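Local coordinates for uncharacterized protein (Parabacteroides merdae, PDB 4R7F) that is of unknown function but carries immunoglobulin-like beta-sandwich domains, the first related to the plug protein of the type 9 secretion system, at residues E37-S48 with T94-N105; D269-C278 with L339-Q347. One frame throughout, in Å; residues are numbered along the deposited sequence.

In the fold
Contact 1 comes first in sequence and is complete before contact 2 begins; their centres lie about 17 Å apart. Contact 1 joins the two inner strands of a four-stranded antiparallel sheet, 14-21, 39-46, 96-103 and 86-88. Contact 2 spans two further sheets: in one, strands 274-276, 225-228 and 305-310 all pair with 342-352, next to a magnesium site, while residues 339-340 end strand 332-340 of a five-stranded sheet. The two contacts meet where Lys340 NZ forms a 2.8 Å salt bridge with Asp44 OD2. Strand 14-21 touches residues of both, so that it and Lys340 together bring the two regions of the fold against each other.

Contact 1 of 2, residues E37-S48 with T94-N105; sequences EQIEINFDGLGS and TQYSNYRLLLPN
Phe43 and Tyr99 face each other in a hydrogen-bonded antiparallel pair, their rings almost parallel (5°) but slid so far that they barely overlap. What lies over the Phe43 ring is instead Tyr99 CB, a CH-pi contact 3.6 Å from the ring centroid. Phe43 reaches it because CG sits between the backbone N and the carbonyl carbon (chi1 68°), which folds the ring back across the strand pair. On the same face Ile41 and Leu101 run alongside one another, CD1 against CD2, and Ile41 CD1 meets Leu103 CD1 at 4.0 Å.

The opposite face carries a run of polar groups. Asn98 ND2 lies between two acceptors, giving 2.9 Å to Asn42 OD1 and 2.8 Å to Asp44 OD1; the latter is met almost head-on along its C-O bond. This double grip fixes the rotation of the Asn98 amide. Asn42 ND2 in turn donates to Glu40 OE2, which also forms a 3.2 Å salt bridge with Arg100 NE at the guanidinium edge, the two flat groups turned 83° apart. Arg100 NH1 makes a second salt bridge, to Asp85. The second Asp44 oxygen, OD2, lies over the Tyr96 ring and is held by Tyr290 and Lys340. At the far end Gln38 NE2 makes a nearly straight bond to Pro104 O, 2.8 Å away.

Strand 39-46 pairs along its other edge with strand 14-21. Strand 129-138 of the second sheet packs on Ile39, Ile41 and Leu103, with Phe131 edge-to-face on Phe43, as expected for the interior of a beta sandwich.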
loop_
_atom_site.group_PDB
_atom_site.type_symbol
_atom_site.label_atom_id
_atom_site.label_comp_id
_atom_site.label_asym_id
_atom_site.label_seq_id
_atom_site.Cartn_x
_atom_site.Cartn_y
_atom_site.Cartn_z
ATOM N N GLU A 37 -3.081 20.174 4.543
ATOM C CA GLU A 37 -4.024 19.192 5.077
ATOM C C GLU A 37 -4.595 19.580 6.430
ATOM O O GLU A 37 -3.986 20.320 7.203
ATOM C CB GLU A 37 -3.370 17.816 5.145
ATOM C CG GLU A 37 -3.017 17.282 3.761
ATOM C CD GLU A 37 -2.720 15.784 3.746
ATOM O OE1 GLU A 37 -2.021 15.276 4.671
ATOM O OE2 GLU A 37 -3.189 15.111 2.794
ATOM N N GLN A 38 -5.791 19.094 6.711
ATOM C CA GLN A 38 -6.378 19.304 8.032
ATOM C C GLN A 38 -6.787 18.007 8.691
ATOM O O GLN A 38 -7.201 17.038 8.025
ATOM C CB GLN A 38 -7.623 20.152 7.912
ATOM C CG GLN A 38 -7.385 21.539 7.325
ATOM C CD GLN A 38 -8.695 22.189 6.899
ATOM O OE1 GLN A 38 -9.327 21.742 5.936
ATOM N NE2 GLN A 38 -9.136 23.204 7.650
ATOM N N ILE A 39 -6.751 18.005 10.015
ATOM C CA ILE A 39 -7.392 16.941 10.778
ATOM C C ILE A 39 -8.880 17.197 10.889
ATOM O O ILE A 39 -9.300 18.330 11.141
ATOM C CB ILE A 39 -6.818 16.829 12.193
ATOM C CG1 ILE A 39 -5.415 16.247 12.125
ATOM C CG2 ILE A 39 -7.672 15.904 13.038
ATOM C CD1 ILE A 39 -5.363 14.755 11.835
ATOM N N GLU A 40 -9.661 16.133 10.705
ATOM C CA GLU A 40 -11.083 16.174 10.868
ATOM C C GLU A 40 -11.458 15.373 12.112
ATOM O O GLU A 40 -11.145 14.190 12.219
ATOM C CB GLU A 40 -11.785 15.584 9.660
ATOM C CG GLU A 40 -13.312 15.494 9.795
ATOM C CD GLU A 40 -13.992 14.946 8.537
ATOM O OE1 GLU A 40 -13.283 14.650 7.567
ATOM O OE2 GLU A 40 -15.232 14.803 8.499
ATOM N N ILE A 41 -12.162 16.035 13.024
ATOM C CA ILE A 41 -12.790 15.408 14.150
ATOM C C ILE A 41 -14.274 15.367 13.869
ATOM O O ILE A 41 -14.915 16.374 13.733
ATOM C CB ILE A 41 -12.516 16.173 15.446
ATOM C CG1 ILE A 41 -11.058 15.984 15.844
ATOM C CG2 ILE A 41 -13.440 15.671 16.538
ATOM C CD1 ILE A 41 -10.460 17.157 16.563
ATOM N N ASN A 42 -14.805 14.166 13.790
ATOM C CA ASN A 42 -16.188 13.924 13.462
ATOM C C ASN A 42 -16.877 13.044 14.546
ATOM O O ASN A 42 -16.329 12.039 15.021
ATOM C CB ASN A 42 -16.215 13.236 12.110
ATOM C CG ASN A 42 -17.566 13.316 11.449
ATOM O OD1 ASN A 42 -18.552 12.753 11.927
ATOM N ND2 ASN A 42 -17.623 14.043 10.361
ATOM N N PHE A 43 -18.087 13.404 14.926
ATOM C CA PHE A 43 -18.773 12.695 15.966
ATOM C C PHE A 43 -20.239 13.004 15.926
ATOM O O PHE A 43 -20.622 14.009 15.352
ATOM C CB PHE A 43 -18.191 13.076 17.340
ATOM C CG PHE A 43 -18.451 14.487 17.762
ATOM C CD1 PHE A 43 -17.579 15.490 17.415
ATOM C CD2 PHE A 43 -19.553 14.805 18.541
ATOM C CE1 PHE A 43 -17.800 16.805 17.830
ATOM C CE2 PHE A 43 -19.787 16.118 18.959
ATOM C CZ PHE A 43 -18.903 17.121 18.608
ATOM N N ASP A 44 -21.049 12.143 16.542
ATOM C CA ASP A 44 -22.466 12.390 16.672
ATOM C C ASP A 44 -22.819 12.693 18.119
ATOM O O ASP A 44 -22.260 12.114 19.023
ATOM C CB ASP A 44 -23.267 11.177 16.229
ATOM C CG ASP A 44 -23.181 10.915 14.754
ATOM O OD1 ASP A 44 -22.906 11.844 13.969
ATOM O OD2 ASP A 44 -23.390 9.742 14.389
ATOM N N GLY A 45 -23.769 13.596 18.331
ATOM C CA GLY A 45 -24.477 13.699 19.612
ATOM C C GLY A 45 -25.891 13.115 19.501
ATOM O O GLY A 45 -26.679 13.516 18.635
ATOM N N LEU A 46 -26.233 12.159 20.360
ATOM C CA LEU A 46 -27.561 11.515 20.285
ATOM C C LEU A 46 -28.632 12.342 21.018
ATOM O O LEU A 46 -28.320 13.088 21.953
ATOM C CB LEU A 46 -27.510 10.104 20.875
ATOM C CG LEU A 46 -26.543 9.076 20.270
ATOM C CD1 LEU A 46 -27.117 7.688 20.443
ATOM C CD2 LEU A 46 -26.237 9.278 18.805
ATOM N N GLY A 47 -29.893 12.172 20.601
ATOM C CA GLY A 47 -31.000 13.056 20.994
ATOM C C GLY A 47 -31.408 13.957 19.831
ATOM O O GLY A 47 -30.755 13.953 18.783
ATOM N N SER A 48 -32.498 14.709 19.997
ATOM C CA SER A 48 -32.936 15.680 18.984
ATOM C C SER A 48 -32.298 17.041 19.242
ATOM O O SER A 48 -32.014 17.788 18.302
ATOM C CB SER A 48 -34.466 15.790 18.946
ATOM O OG SER A 48 -35.062 15.133 20.055
ATOM N N THR A 94 -32.998 6.234 15.275
ATOM C CA THR A 94 -32.214 6.799 16.341
ATOM C C THR A 94 -31.857 8.207 15.862
ATOM O O THR A 94 -31.205 8.389 14.806
ATOM C CB THR A 94 -30.949 5.934 16.598
ATOM O OG1 THR A 94 -31.329 4.588 16.871
ATOM C CG2 THR A 94 -30.146 6.472 17.741
ATOM N N GLN A 95 -32.311 9.204 16.608
ATOM C CA GLN A 95 -32.034 10.577 16.244
ATOM C C GLN A 95 -30.699 11.046 16.815
ATOM O O GLN A 95 -30.314 10.703 17.939
ATOM C CB GLN A 95 -33.162 11.494 16.700
ATOM C CG GLN A 95 -34.362 11.454 15.771
ATOM C CD GLN A 95 -35.557 12.167 16.353
ATOM O OE1 GLN A 95 -35.446 12.861 17.363
ATOM N NE2 GLN A 95 -36.711 11.997 15.724
ATOM N N TYR A 96 -30.015 11.854 16.019
ATOM C CA TYR A 96 -28.743 12.419 16.382
ATOM C C TYR A 96 -28.418 13.627 15.511
ATOM O O TYR A 96 -29.027 13.836 14.444
ATOM C CB TYR A 96 -27.647 11.339 16.212
ATOM C CG TYR A 96 -27.453 10.864 14.807
ATOM C CD1 TYR A 96 -26.593 11.522 13.955
ATOM C CD2 TYR A 96 -28.120 9.740 14.323
ATOM C CE1 TYR A 96 -26.389 11.088 12.645
ATOM C CE2 TYR A 96 -27.922 9.298 13.019
ATOM C CZ TYR A 96 -27.046 9.984 12.171
ATOM O OH TYR A 96 -26.823 9.570 10.844
ATOM N N SER A 97 -27.435 14.403 15.959
ATOM C CA SER A 97 -26.818 15.429 15.118
ATOM C C SER A 97 -25.352 15.004 14.888
ATOM O O SER A 97 -24.743 14.382 15.725
ATOM C CB SER A 97 -26.918 16.838 15.746
ATOM O OG SER A 97 -28.135 17.056 16.452
ATOM N N ASN A 98 -24.819 15.336 13.728
ATOM C CA ASN A 98 -23.478 15.001 13.330
ATOM C C ASN A 98 -22.657 16.275 13.249
ATOM O O ASN A 98 -23.086 17.244 12.626
ATOM C CB ASN A 98 -23.529 14.339 11.954
ATOM C CG ASN A 98 -22.169 14.081 11.383
ATOM O OD1 ASN A 98 -21.816 14.598 10.311
ATOM N ND2 ASN A 98 -21.388 13.261 12.095
ATOM N N TYR A 99 -21.473 16.242 13.853
ATOM C CA TYR A 99 -20.617 17.404 14.060
ATOM C C TYR A 99 -19.263 17.170 13.419
ATOM O O TYR A 99 -18.756 16.052 13.365
ATOM C CB TYR A 99 -20.390 17.631 15.546
ATOM C CG TYR A 99 -21.645 17.983 16.317
ATOM C CD1 TYR A 99 -22.540 16.996 16.703
ATOM C CD2 TYR A 99 -21.941 19.317 16.658
ATOM C CE1 TYR A 99 -23.694 17.308 17.398
ATOM C CE2 TYR A 99 -23.099 19.644 17.365
ATOM C CZ TYR A 99 -23.983 18.633 17.714
ATOM O OH TYR A 99 -25.128 18.912 18.418
ATOM N N ARG A 100 -18.657 18.240 12.967
ATOM C CA ARG A 100 -17.403 18.181 12.234
ATOM C C ARG A 100 -16.607 19.408 12.605
ATOM O O ARG A 100 -17.119 20.521 12.554
ATOM C CB ARG A 100 -17.682 18.164 10.754
ATOM C CG ARG A 100 -16.468 18.048 9.859
ATOM C CD ARG A 100 -16.898 17.293 8.605
ATOM N NE ARG A 100 -16.190 17.694 7.406
ATOM C CZ ARG A 100 -16.398 18.847 6.784
ATOM N NH1 ARG A 100 -17.273 19.732 7.260
ATOM N NH2 ARG A 100 -15.704 19.131 5.694
ATOM N N LEU A 101 -15.372 19.165 13.020
ATOM C CA LEU A 101 -14.391 20.176 13.355
ATOM C C LEU A 101 -13.154 19.839 12.556
ATOM O O LEU A 101 -12.626 18.725 12.663
ATOM C CB LEU A 101 -14.078 20.124 14.848
ATOM C CG LEU A 101 -12.901 20.948 15.357
ATOM C CD1 LEU A 101 -13.170 22.436 15.211
ATOM C CD2 LEU A 101 -12.668 20.626 16.807
ATOM N N LEU A 102 -12.728 20.779 11.722
ATOM C CA LEU A 102 -11.458 20.677 11.034
ATOM C C LEU A 102 -10.415 21.536 11.751
ATOM O O LEU A 102 -10.706 22.652 12.210
ATOM C CB LEU A 102 -11.598 21.141 9.600
ATOM C CG LEU A 102 -12.679 20.428 8.810
ATOM C CD1 LEU A 102 -12.712 20.961 7.387
ATOM C CD2 LEU A 102 -12.433 18.935 8.828
ATOM N N LEU A 103 -9.204 21.007 11.842
ATOM C CA LEU A 103 -8.086 21.730 12.397
ATOM C C LEU A 103 -6.831 21.531 11.554
ATOM O O LEU A 103 -6.585 20.449 11.058
ATOM C CB LEU A 103 -7.814 21.231 13.791
ATOM C CG LEU A 103 -8.802 21.668 14.863
ATOM C CD1 LEU A 103 -8.694 20.764 16.084
ATOM C CD2 LEU A 103 -8.546 23.110 15.250
ATOM N N PRO A 104 -6.026 22.584 11.383
ATOM C CA PRO A 104 -6.303 23.941 11.826
ATOM C C PRO A 104 -7.440 24.554 10.988
ATOM O O PRO A 104 -7.806 24.008 9.938
ATOM C CB PRO A 104 -4.996 24.661 11.535
ATOM C CG PRO A 104 -4.528 23.984 10.292
ATOM C CD PRO A 104 -4.807 22.528 10.564
ATOM N N ASN A 105 -8.005 25.660 11.453
ATOM C CA ASN A 105 -9.095 26.300 10.734
ATOM C C ASN A 105 -8.942 27.820 10.850
ATOM O O ASN A 105 -7.868 28.296 11.213
ATOM C CB ASN A 105 -10.442 25.774 11.260
ATOM C CG ASN A 105 -10.619 25.984 12.754
ATOM O OD1 ASN A 105 -10.256 27.023 13.288
ATOM N ND2 ASN A 105 -11.175 24.994 13.440
#

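Contact 2 of 2, residues D269-C278 with L339-Q347; sequences DQDGRFFIRC and LKQGSYNYQ. With MG (magnesium ion), chain G.
The Asn345 amide grips the turn that follows Asp269 and contains Asp271 by hydrogen bonds, OD1 accepting and ND2 donating. Its OD1 takes Gln270 N at 2.7 Å, in the carbonyl plane on a lone pair, and Gly272 N at 3.2 Å, while its ND2 donates to Gln270 OE1. An alanine at this position would remove that amide, and the two turn N-H groups would probably lose their shared acceptor, leaving the turn less firmly placed. Farther along, Phe275 and Ser343 exchange backbone bonds, and Tyr344 OH donates a hydrogen bond to Lys340 O.

The turn, Gln270 to Arg273, is type I', and it leads into strand 274-276, which runs antiparallel to strand 342-352. Metal coordination joins both carboxylate oxygens of Asp269, at 2.5 Å (OD1) and 2.4 Å (OD2) from the magnesium ion, with Asp271 OD1, a water, Glu223 and Gln371. Asp269 OD2 also accepts from Tyr224 N.

Among the apolar contacts, Phe274 CB sits over one face of the Tyr344 ring, 3.8 Å from its centroid; the two ring planes are 18° apart and slid so that they hardly overlap. Ile276 lies across the extended Lys340 chain, CG2 touching CD at 3.6 Å.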
loop_
_atom_site.group_PDB
_atom_site.type_symbol
_atom_site.label_atom_id
_atom_site.label_comp_id
_atom_site.label_asym_id
_atom_site.label_seq_id
_atom_site.Cartn_x
_atom_site.Cartn_y
_atom_site.Cartn_z
ATOM N N ASP A 269 -8.375 -6.516 4.925
ATOM C CA ASP A 269 -8.917 -5.681 5.990
ATOM C C ASP A 269 -8.399 -4.240 5.909
ATOM O O ASP A 269 -7.700 -3.862 4.989
ATOM C CB ASP A 269 -8.631 -6.291 7.376
ATOM C CG ASP A 269 -7.157 -6.189 7.780
ATOM O OD1 ASP A 269 -6.332 -5.745 6.959
ATOM O OD2 ASP A 269 -6.810 -6.557 8.927
ATOM N N GLN A 270 -8.760 -3.437 6.892
ATOM C CA GLN A 270 -8.322 -2.049 6.957
ATOM C C GLN A 270 -7.785 -1.755 8.370
ATOM O O GLN A 270 -7.917 -0.651 8.889
ATOM C CB GLN A 270 -9.478 -1.147 6.568
ATOM C CG GLN A 270 -9.933 -1.324 5.117
ATOM C CD GLN A 270 -10.883 -2.517 4.867
ATOM O OE1 GLN A 270 -11.677 -2.918 5.728
ATOM N NE2 GLN A 270 -10.800 -3.082 3.664
ATOM N N ASP A 271 -7.176 -2.787 8.960
ATOM C CA ASP A 271 -6.436 -2.740 10.240
ATOM C C ASP A 271 -7.163 -2.062 11.411
ATOM O O ASP A 271 -6.553 -1.253 12.125
ATOM C CB ASP A 271 -5.080 -2.067 10.021
ATOM C CG ASP A 271 -4.157 -2.848 9.066
ATOM O OD1 ASP A 271 -4.308 -4.090 8.892
ATOM O OD2 ASP A 271 -3.235 -2.179 8.520
ATOM N N GLY A 272 -8.460 -2.365 11.550
ATOM C CA GLY A 272 -9.272 -1.975 12.668
ATOM C C GLY A 272 -10.195 -0.810 12.371
ATOM O O GLY A 272 -11.004 -0.431 13.198
ATOM N N ARG A 273 -10.105 -0.254 11.179
ATOM C CA ARG A 273 -10.955 0.868 10.825
ATOM C C ARG A 273 -12.399 0.462 10.578
ATOM O O ARG A 273 -12.728 -0.731 10.399
ATOM C CB ARG A 273 -10.424 1.579 9.579
ATOM C CG ARG A 273 -9.054 2.193 9.770
ATOM C CD ARG A 273 -8.503 2.729 8.466
ATOM N NE ARG A 273 -7.263 3.461 8.724
ATOM C CZ ARG A 273 -6.063 2.909 8.788
ATOM N NH1 ARG A 273 -5.908 1.608 8.579
ATOM N NH2 ARG A 273 -5.007 3.664 9.050
ATOM N N PHE A 274 -13.262 1.475 10.590
ATOM C CA PHE A 274 -14.652 1.324 10.179
ATOM C C PHE A 274 -15.028 2.446 9.236
ATOM O O PHE A 274 -14.352 3.468 9.205
ATOM C CB PHE A 274 -15.599 1.290 11.395
ATOM C CG PHE A 274 -15.706 2.593 12.146
ATOM C CD1 PHE A 274 -16.494 3.611 11.681
ATOM C CD2 PHE A 274 -15.045 2.770 13.335
ATOM C CE1 PHE A 274 -16.572 4.787 12.375
ATOM C CE2 PHE A 274 -15.150 3.917 14.048
ATOM C CZ PHE A 274 -15.898 4.938 13.565
ATOM N N PHE A 275 -16.128 2.268 8.500
ATOM C CA PHE A 275 -16.527 3.202 7.464
ATOM C C PHE A 275 -18.020 3.315 7.517
ATOM O O PHE A 275 -18.714 2.308 7.393
ATOM C CB PHE A 275 -16.102 2.682 6.106
ATOM C CG PHE A 275 -14.640 2.401 6.032
ATOM C CD1 PHE A 275 -14.143 1.157 6.404
ATOM C CD2 PHE A 275 -13.747 3.404 5.684
ATOM C CE1 PHE A 275 -12.785 0.911 6.415
ATOM C CE2 PHE A 275 -12.400 3.151 5.668
ATOM C CZ PHE A 275 -11.921 1.906 6.036
ATOM N N ILE A 276 -18.508 4.531 7.719
ATOM C CA ILE A 276 -19.936 4.767 7.852
ATOM C C ILE A 276 -20.551 4.856 6.447
ATOM O O ILE A 276 -20.159 5.685 5.649
ATOM C CB ILE A 276 -20.214 6.031 8.656
ATOM C CG1 ILE A 276 -19.586 5.944 10.064
ATOM C CG2 ILE A 276 -21.710 6.294 8.710
ATOM C CD1 ILE A 276 -20.031 4.769 10.922
ATOM N N ARG A 277 -21.514 3.965 6.197
ATOM C CA ARG A 277 -22.098 3.728 4.879
ATOM C C ARG A 277 -23.522 3.185 5.095
ATOM O O ARG A 277 -23.807 2.552 6.109
ATOM C CB ARG A 277 -21.275 2.688 4.084
ATOM C CG ARG A 277 -19.772 2.941 3.952
ATOM C CD ARG A 277 -19.063 1.770 3.268
ATOM N NE ARG A 277 -17.767 2.124 2.676
ATOM C CZ ARG A 277 -16.745 1.281 2.616
ATOM N NH1 ARG A 277 -16.885 0.071 3.124
ATOM N NH2 ARG A 277 -15.589 1.634 2.067
ATOM N N CYS A 278 -24.424 3.446 4.158
ATOM C CA CYS A 278 -25.725 2.775 4.148
ATOM C C CYS A 278 -26.235 2.713 2.711
ATOM O O CYS A 278 -25.769 3.492 1.880
ATOM C CB CYS A 278 -26.733 3.430 5.102
ATOM S SG CYS A 278 -26.682 5.216 5.184
ATOM N N LEU A 339 -24.101 0.980 17.432
ATOM C CA LEU A 339 -23.212 1.331 16.348
ATOM C C LEU A 339 -24.000 1.913 15.164
ATOM O O LEU A 339 -25.129 1.473 14.833
ATOM C CB LEU A 339 -22.450 0.079 15.864
ATOM C CG LEU A 339 -21.432 -0.494 16.863
ATOM C CD1 LEU A 339 -20.844 -1.800 16.371
ATOM C CD2 LEU A 339 -20.320 0.500 17.119
ATOM N N LYS A 340 -23.384 2.908 14.544
ATOM C CA LYS A 340 -23.858 3.498 13.299
ATOM C C LYS A 340 -23.545 2.571 12.145
ATOM O O LYS A 340 -22.458 1.984 12.056
ATOM C CB LYS A 340 -23.184 4.843 13.094
ATOM C CG LYS A 340 -23.802 5.749 12.054
ATOM C CD LYS A 340 -23.001 7.054 11.958
ATOM C CE LYS A 340 -23.776 8.148 11.246
ATOM N NZ LYS A 340 -23.323 9.503 11.647
ATOM N N GLN A 341 -24.512 2.443 11.257
ATOM C CA GLN A 341 -24.397 1.580 10.097
ATOM C C GLN A 341 -23.137 1.812 9.268
ATOM O O GLN A 341 -22.748 2.963 9.034
ATOM C CB GLN A 341 -25.582 1.798 9.173
ATOM C CG GLN A 341 -26.904 1.351 9.705
ATOM C CD GLN A 341 -27.987 1.684 8.707
ATOM O OE1 GLN A 341 -28.416 2.839 8.607
ATOM N NE2 GLN A 341 -28.407 0.684 7.941
ATOM N N GLY A 342 -22.562 0.714 8.777
ATOM C CA GLY A 342 -21.351 0.761 7.963
ATOM C C GLY A 342 -20.603 -0.572 7.916
ATOM O O GLY A 342 -21.165 -1.624 8.252
ATOM N N SER A 343 -19.333 -0.509 7.498
ATOM C CA SER A 343 -18.409 -1.659 7.479
ATOM C C SER A 343 -17.460 -1.509 8.628
ATOM O O SER A 343 -16.793 -0.474 8.750
ATOM C CB SER A 343 -17.580 -1.719 6.182
ATOM O OG SER A 343 -18.413 -1.641 5.040
ATOM N N TYR A 344 -17.367 -2.545 9.450
ATOM C CA TYR A 344 -16.488 -2.521 10.637
ATOM C C TYR A 344 -15.424 -3.607 10.592
ATOM O O TYR A 344 -15.732 -4.772 10.309
ATOM C CB TYR A 344 -17.326 -2.664 11.926
ATOM C CG TYR A 344 -18.117 -1.405 12.288
ATOM C CD1 TYR A 344 -19.278 -1.037 11.585
ATOM C CD2 TYR A 344 -17.714 -0.582 13.353
ATOM C CE1 TYR A 344 -19.990 0.111 11.917
ATOM C CE2 TYR A 344 -18.409 0.564 13.675
ATOM C CZ TYR A 344 -19.542 0.912 12.948
ATOM O OH TYR A 344 -20.219 2.053 13.299
ATOM N N ASN A 345 -14.176 -3.222 10.868
ATOM C CA ASN A 345 -13.159 -4.184 11.298
ATOM C C ASN A 345 -13.227 -4.333 12.833
ATOM O O ASN A 345 -13.464 -3.365 13.559
ATOM C CB ASN A 345 -11.733 -3.700 10.993
ATOM C CG ASN A 345 -11.340 -3.733 9.512
ATOM O OD1 ASN A 345 -10.157 -3.714 9.212
ATOM N ND2 ASN A 345 -12.288 -3.742 8.600
ATOM N N TYR A 346 -12.911 -5.515 13.332
ATOM C CA TYR A 346 -12.862 -5.739 14.756
ATOM C C TYR A 346 -12.076 -6.994 15.077
ATOM O O TYR A 346 -11.870 -7.831 14.221
ATOM C CB TYR A 346 -14.285 -5.819 15.365
ATOM C CG TYR A 346 -15.090 -7.065 15.014
ATOM C CD1 TYR A 346 -15.770 -7.186 13.807
ATOM C CD2 TYR A 346 -15.193 -8.113 15.914
ATOM C CE1 TYR A 346 -16.529 -8.340 13.527
ATOM C CE2 TYR A 346 -15.930 -9.253 15.633
ATOM C CZ TYR A 346 -16.586 -9.379 14.442
ATOM O OH TYR A 346 -17.323 -10.537 14.223
ATOM N N GLN A 347 -11.645 -7.108 16.331
ATOM C CA GLN A 347 -11.013 -8.311 16.814
ATOM C C GLN A 347 -11.123 -8.355 18.319
ATOM O O GLN A 347 -11.610 -7.414 18.982
ATOM C CB GLN A 347 -9.554 -8.347 16.404
ATOM C CG GLN A 347 -8.729 -7.332 17.132
ATOM C CD GLN A 347 -7.262 -7.315 16.724
ATOM O OE1 GLN A 347 -6.770 -8.182 15.998
ATOM N NE2 GLN A 347 -6.550 -6.309 17.208
HETATM MG MG MG G . -4.461 -6.249 8.501
HETATM O O HOH W 1 -13.632 -0.638 14.032
HETATM O O HOH W 2 -4.147 -7.140 10.694
#